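Adhesion and penetration protein autotransporter (Haemophilus influenzae, PDB 3SYJ) probably acts as a secreted serine protease and promotes bacterial adherence to, and invasion of, host cells by binding directly to a host cell structure. Local coordinates at residues A[65-70]-A[261-266]; A[98-103]-A[333-338]. All coordinates share one frame; numbering follows the deposited sequence.

In the fold
The two contacts lie side by side, their centres about 10 Å apart, where the protease part of the passenger meets the first turns of the β-helix. Along the chain the segments alternate: 65-70, 98-103, 261-266, then 333-338. The first two belong to the peptidase S6 part, on the two-stranded sheet of 61-64 and 67-69 and at the end of strand 96-100. Helix 256-266 leads into strand 269-272, where the parallel β-helix begins; helix 332-335 precedes its neighbour, strand 340-343. Contact 1 packs strand 67-69 against the helix that leads out of the protease part, and contact 2 joins that part to the helical turn before strand 340-343. I262 and N102 touch where they meet.

Contact 1. Residues A[65-70]-A[261-266]; sequences NQYIVS and EIFERD
Y67 and F263 face each other with CA atoms 8.7 Å apart, where the strand of 67-69 and helix segment 261-266 run nearly antiparallel, at 160°, their axes 11.4 Å from each other. A single tyrosine spans this gap. With CG beside the backbone N (chi1 -63°), its ring reaches from the strand to the helix and is met at several points. Y67 CE1 touches the CG2 branch of I262 at 3.7 Å, while Y67 CE2 lies 3.5 Å from F263 CD1, the two rings being inclined to each other at 56°. At the far end Y67 OH donates a 2.6 Å hydrogen bond to D266 OD2, received on the anti side of a carboxylate turned only slightly from the plane of the tyrosine ring. A water donates to Y67 OH and to the backbone F263 O, and lies over one face of the F263 ring, offset toward its rim. The buried hydroxyl is thus held by two bonds, one given and one received. F259, one turn earlier in the helix, meets the Y67 ring edge-to-face. Such packing of the C-terminal helix against the N-terminal half of the protease is characteristic of the chymotrypsin-like fold, to which the peptidase S6 family belongs.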
loop_
_atom_site.group_PDB
_atom_site.type_symbol
_atom_site.label_atom_id
_atom_site.label_comp_id
_atom_site.label_asym_id
_atom_site.label_seq_id
_atom_site.Cartn_x
_atom_site.Cartn_y
_atom_site.Cartn_z
ATOM N N ASN A 65 -54.938 -31.177 -9.123
ATOM C CA ASN A 65 -55.101 -29.786 -8.722
ATOM C C ASN A 65 -56.348 -29.540 -7.869
ATOM O O ASN A 65 -56.327 -28.717 -6.950
ATOM C CB ASN A 65 -55.076 -28.863 -9.946
ATOM C CG ASN A 65 -53.739 -28.887 -10.664
ATOM O OD1 ASN A 65 -53.684 -28.908 -11.900
ATOM N ND2 ASN A 65 -52.648 -28.888 -9.895
ATOM N N GLN A 66 -57.435 -30.246 -8.165
ATOM C CA GLN A 66 -58.650 -30.110 -7.360
ATOM C C GLN A 66 -59.214 -31.452 -6.894
ATOM O O GLN A 66 -60.418 -31.581 -6.700
ATOM C CB GLN A 66 -59.730 -29.296 -8.099
ATOM C CG GLN A 66 -60.186 -29.875 -9.447
ATOM C CD GLN A 66 -61.372 -29.115 -10.071
ATOM O OE1 GLN A 66 -62.094 -28.383 -9.385
ATOM N NE2 GLN A 66 -61.575 -29.301 -11.378
ATOM N N TYR A 67 -58.351 -32.450 -6.715
ATOM C CA TYR A 67 -58.804 -33.760 -6.241
ATOM C C TYR A 67 -57.952 -34.330 -5.103
ATOM O O TYR A 67 -56.728 -34.198 -5.091
ATOM C CB TYR A 67 -58.874 -34.772 -7.385
ATOM C CG TYR A 67 -59.873 -34.421 -8.454
ATOM C CD1 TYR A 67 -61.170 -34.909 -8.405
ATOM C CD2 TYR A 67 -59.515 -33.603 -9.519
ATOM C CE1 TYR A 67 -62.083 -34.592 -9.384
ATOM C CE2 TYR A 67 -60.422 -33.277 -10.505
ATOM C CZ TYR A 67 -61.704 -33.774 -10.433
ATOM O OH TYR A 67 -62.614 -33.453 -11.411
ATOM N N ILE A 68 -58.617 -34.965 -4.145
ATOM C CA ILE A 68 -57.930 -35.653 -3.063
ATOM C C ILE A 68 -58.358 -37.106 -3.043
ATOM O O ILE A 68 -59.252 -37.516 -3.794
ATOM C CB ILE A 68 -58.236 -35.022 -1.696
ATOM C CG1 ILE A 68 -59.749 -34.938 -1.470
ATOM C CG2 ILE A 68 -57.588 -33.650 -1.597
ATOM C CD1 ILE A 68 -60.132 -34.475 -0.082
ATOM N N VAL A 69 -57.710 -37.890 -2.189
ATOM C CA VAL A 69 -58.045 -39.303 -2.034
ATOM C C VAL A 69 -58.123 -39.641 -0.551
ATOM O O VAL A 69 -57.355 -39.111 0.253
ATOM C CB VAL A 69 -57.023 -40.212 -2.738
ATOM C CG1 VAL A 69 -55.716 -40.267 -1.959
ATOM C CG2 VAL A 69 -57.590 -41.603 -2.912
ATOM N N SER A 70 -59.069 -40.502 -0.193
ATOM C CA SER A 70 -59.274 -40.915 1.194
ATOM C C SER A 70 -60.214 -42.115 1.204
ATOM O O SER A 70 -60.569 -42.618 0.143
ATOM C CB SER A 70 -59.863 -39.767 2.017
ATOM O OG SER A 70 -59.841 -40.056 3.401
ATOM N N GLU A 261 -61.507 -41.856 -14.641
ATOM C CA GLU A 261 -62.925 -41.788 -14.977
ATOM C C GLU A 261 -63.607 -40.580 -14.337
ATOM O O GLU A 261 -64.465 -39.951 -14.949
ATOM C CB GLU A 261 -63.644 -43.074 -14.582
ATOM C CG GLU A 261 -63.241 -44.275 -15.415
ATOM C CD GLU A 261 -63.859 -45.558 -14.908
ATOM O OE1 GLU A 261 -64.787 -45.476 -14.077
ATOM O OE2 GLU A 261 -63.416 -46.646 -15.335
ATOM N N ILE A 262 -63.227 -40.263 -13.102
ATOM C CA ILE A 262 -63.793 -39.115 -12.406
ATOM C C ILE A 262 -63.348 -37.841 -13.105
ATOM O O ILE A 262 -64.135 -36.936 -13.341
ATOM C CB ILE A 262 -63.315 -39.044 -10.934
ATOM C CG1 ILE A 262 -63.707 -40.308 -10.164
ATOM C CG2 ILE A 262 -63.845 -37.784 -10.252
ATOM C CD1 ILE A 262 -65.146 -40.714 -10.337
ATOM N N PHE A 263 -62.068 -37.783 -13.440
ATOM C CA PHE A 263 -61.492 -36.574 -13.992
ATOM C C PHE A 263 -62.112 -36.229 -15.339
ATOM O O PHE A 263 -62.498 -35.085 -15.569
ATOM C CB PHE A 263 -59.981 -36.725 -14.127
ATOM C CG PHE A 263 -59.260 -35.433 -14.408
ATOM C CD1 PHE A 263 -58.935 -34.566 -13.377
ATOM C CD2 PHE A 263 -58.890 -35.095 -15.700
ATOM C CE1 PHE A 263 -58.263 -33.388 -13.627
ATOM C CE2 PHE A 263 -58.217 -33.915 -15.955
ATOM C CZ PHE A 263 -57.903 -33.062 -14.917
ATOM N N GLU A 264 -62.200 -37.219 -16.223
ATOM C CA GLU A 264 -62.726 -37.014 -17.574
ATOM C C GLU A 264 -64.209 -36.663 -17.556
ATOM O O GLU A 264 -64.722 -36.042 -18.488
ATOM C CB GLU A 264 -62.475 -38.247 -18.447
ATOM C CG GLU A 264 -61.022 -38.369 -18.906
ATOM C CD GLU A 264 -60.639 -39.778 -19.343
ATOM O OE1 GLU A 264 -61.439 -40.719 -19.122
ATOM O OE2 GLU A 264 -59.532 -39.943 -19.903
ATOM N N ARG A 265 -64.889 -37.057 -16.488
ATOM C CA ARG A 265 -66.284 -36.698 -16.287
ATOM C C ARG A 265 -66.445 -35.191 -16.039
ATOM O O ARG A 265 -67.458 -34.596 -16.402
ATOM C CB ARG A 265 -66.840 -37.504 -15.113
ATOM C CG ARG A 265 -68.308 -37.299 -14.799
ATOM C CD ARG A 265 -68.733 -38.247 -13.671
ATOM N NE ARG A 265 -68.375 -39.633 -13.973
ATOM C CZ ARG A 265 -68.086 -40.557 -13.059
ATOM N NH1 ARG A 265 -68.106 -40.254 -11.766
ATOM N NH2 ARG A 265 -67.765 -41.789 -13.440
ATOM N N ASP A 266 -65.437 -34.578 -15.426
ATOM C CA ASP A 266 -65.492 -33.162 -15.079
ATOM C C ASP A 266 -64.779 -32.273 -16.098
ATOM O O ASP A 266 -64.997 -31.067 -16.135
ATOM C CB ASP A 266 -64.890 -32.934 -13.691
ATOM C CG ASP A 266 -65.663 -33.647 -12.589
ATOM O OD1 ASP A 266 -66.915 -33.568 -12.602
ATOM O OD2 ASP A 266 -65.016 -34.276 -11.709
HETATM O O HOH W 1 -61.813 -32.564 -13.967
#

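Contact 2. Residues A[98-103]-A[333-338]; sequences IVKRNN and RLNNGE
L334 is the first residue of 333-338 to meet V99, its CB lying 3.9 Å from V99 CG1, with the two side chains crossing at about a right angle. N335 follows and carries most of the contact. Its CB rests 3.4 Å from the backbone V99 O and also meets V99 CG2. With CG anti to the backbone N (chi1 180°), the N335 amide is carried out obliquely across K100: N335 OD1 comes within 3.4 Å of K100 CB, and N335 ND2 lies 3.9 Å from K100 CD, which the bend at chi2 (64°) brings round beside it. N335 OD1 accepts its hydrogen bond from R120 NH1, in the protease part. Farther on, G337 N bonds back to L334 O, closing the turn after N335. No direct hydrogen bond joins the two segments. Between them the contact is van der Waals packing, of apolar branches and lysine methylenes laid against an amide. The polar ties of the same junction run to neighbours just outside the segments: K100 NZ to D317 in a salt bridge, N335 to R120, and the V99 backbone to that of S331.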
loop_
_atom_site.group_PDB
_atom_site.type_symbol
_atom_site.label_atom_id
_atom_site.label_comp_id
_atom_site.label_asym_id
_atom_site.label_seq_id
_atom_site.Cartn_x
_atom_site.Cartn_y
_atom_site.Cartn_z
ATOM N N ILE A 98 -65.013 -29.706 -0.284
ATOM C CA ILE A 98 -65.441 -30.850 -1.073
ATOM C C ILE A 98 -66.799 -30.557 -1.720
ATOM O O ILE A 98 -67.756 -30.204 -1.030
ATOM C CB ILE A 98 -65.555 -32.115 -0.183
ATOM C CG1 ILE A 98 -64.159 -32.605 0.230
ATOM C CG2 ILE A 98 -66.336 -33.218 -0.893
ATOM C CD1 ILE A 98 -64.168 -33.631 1.356
ATOM N N VAL A 99 -66.878 -30.699 -3.041
ATOM C CA VAL A 99 -68.116 -30.442 -3.770
ATOM C C VAL A 99 -68.694 -31.740 -4.311
ATOM O O VAL A 99 -69.840 -31.787 -4.746
ATOM C CB VAL A 99 -67.894 -29.456 -4.938
ATOM C CG1 VAL A 99 -67.318 -28.149 -4.414
ATOM C CG2 VAL A 99 -66.971 -30.058 -5.990
ATOM N N LYS A 100 -67.892 -32.793 -4.283
ATOM C CA LYS A 100 -68.320 -34.101 -4.750
ATOM C C LYS A 100 -67.375 -35.138 -4.158
ATOM O O LYS A 100 -66.159 -35.037 -4.329
ATOM C CB LYS A 100 -68.284 -34.140 -6.273
ATOM C CG LYS A 100 -68.735 -35.447 -6.879
ATOM C CD LYS A 100 -70.192 -35.711 -6.566
ATOM C CE LYS A 100 -70.723 -36.840 -7.424
ATOM N NZ LYS A 100 -72.018 -37.361 -6.922
ATOM N N ARG A 101 -67.933 -36.125 -3.455
ATOM C CA ARG A 101 -67.136 -37.113 -2.722
ATOM C C ARG A 101 -66.572 -38.205 -3.618
ATOM O O ARG A 101 -65.493 -38.733 -3.359
ATOM C CB ARG A 101 -67.963 -37.756 -1.605
ATOM C CG ARG A 101 -68.614 -36.756 -0.673
ATOM C CD ARG A 101 -68.831 -37.338 0.710
ATOM N NE ARG A 101 -68.619 -36.303 1.712
ATOM C CZ ARG A 101 -67.668 -36.330 2.640
ATOM N NH1 ARG A 101 -66.840 -37.360 2.740
ATOM N NH2 ARG A 101 -67.567 -35.331 3.490
ATOM N N ASN A 102 -67.312 -38.540 -4.668
ATOM C CA ASN A 102 -66.949 -39.639 -5.550
ATOM C C ASN A 102 -66.646 -40.911 -4.768
ATOM O O ASN A 102 -65.561 -41.478 -4.873
ATOM C CB ASN A 102 -65.775 -39.257 -6.453
ATOM C CG ASN A 102 -66.124 -38.129 -7.421
ATOM O OD1 ASN A 102 -67.133 -38.188 -8.118
ATOM N ND2 ASN A 102 -65.287 -37.102 -7.464
ATOM N N ASN A 103 -67.623 -41.350 -3.981
ATOM C CA ASN A 103 -67.542 -42.631 -3.298
ATOM C C ASN A 103 -67.572 -43.768 -4.314
ATOM O O ASN A 103 -68.481 -43.863 -5.135
ATOM C CB ASN A 103 -68.675 -42.783 -2.276
ATOM C CG ASN A 103 -68.561 -41.798 -1.120
ATOM O OD1 ASN A 103 -67.463 -41.454 -0.688
ATOM N ND2 ASN A 103 -69.700 -41.344 -0.614
ATOM N N ARG A 333 -74.643 -27.813 -6.360
ATOM C CA ARG A 333 -74.619 -26.500 -6.998
ATOM C C ARG A 333 -73.260 -26.167 -7.617
ATOM O O ARG A 333 -73.186 -25.684 -8.742
ATOM C CB ARG A 333 -75.003 -25.421 -5.985
ATOM C CG ARG A 333 -74.773 -23.994 -6.462
ATOM C CD ARG A 333 -75.168 -22.992 -5.383
ATOM N NE ARG A 333 -76.581 -23.122 -5.031
ATOM C CZ ARG A 333 -77.194 -22.422 -4.081
ATOM N NH1 ARG A 333 -76.522 -21.529 -3.370
ATOM N NH2 ARG A 333 -78.486 -22.621 -3.840
ATOM N N LEU A 334 -72.188 -26.418 -6.873
ATOM C CA LEU A 334 -70.851 -26.104 -7.353
ATOM C C LEU A 334 -70.322 -27.204 -8.266
ATOM O O LEU A 334 -69.671 -26.920 -9.269
ATOM C CB LEU A 334 -69.893 -25.869 -6.184
ATOM C CG LEU A 334 -70.235 -24.691 -5.267
ATOM C CD1 LEU A 334 -69.263 -24.609 -4.102
ATOM C CD2 LEU A 334 -70.238 -23.385 -6.027
ATOM N N ASN A 335 -70.609 -28.457 -7.925
ATOM C CA ASN A 335 -70.087 -29.576 -8.702
ATOM C C ASN A 335 -70.669 -29.630 -10.097
ATOM O O ASN A 335 -70.159 -30.353 -10.959
ATOM C CB ASN A 335 -70.336 -30.918 -8.012
ATOM C CG ASN A 335 -69.795 -32.087 -8.820
ATOM O OD1 ASN A 335 -68.586 -32.200 -9.044
ATOM N ND2 ASN A 335 -70.690 -32.952 -9.280
ATOM N N ASN A 336 -71.746 -28.881 -10.318
ATOM C CA ASN A 336 -72.401 -28.880 -11.624
ATOM C C ASN A 336 -71.506 -28.312 -12.721
ATOM O O ASN A 336 -71.597 -28.716 -13.880
ATOM C CB ASN A 336 -73.735 -28.123 -11.581
ATOM C CG ASN A 336 -74.623 -28.448 -12.769
ATOM O OD1 ASN A 336 -74.874 -27.593 -13.625
ATOM N ND2 ASN A 336 -75.084 -29.696 -12.844
ATOM N N GLY A 337 -70.632 -27.384 -12.342
ATOM C CA GLY A 337 -69.719 -26.759 -13.284
ATOM C C GLY A 337 -68.669 -27.708 -13.828
ATOM O O GLY A 337 -68.051 -28.463 -13.081
ATOM N N GLU A 338 -68.470 -27.678 -15.141
ATOM C CA GLU A 338 -67.413 -28.463 -15.764
ATOM C C GLU A 338 -66.163 -27.611 -16.004
ATOM O O GLU A 338 -66.233 -26.387 -16.102
ATOM C CB GLU A 338 -67.895 -29.075 -17.080
ATOM C CG GLU A 338 -68.347 -28.058 -18.127
ATOM C CD GLU A 338 -68.716 -28.704 -19.452
ATOM O OE1 GLU A 338 -67.822 -29.285 -20.099
ATOM O OE2 GLU A 338 -69.898 -28.630 -19.852
HETATM O O HOH W 2 -66.294 -34.750 -9.283
#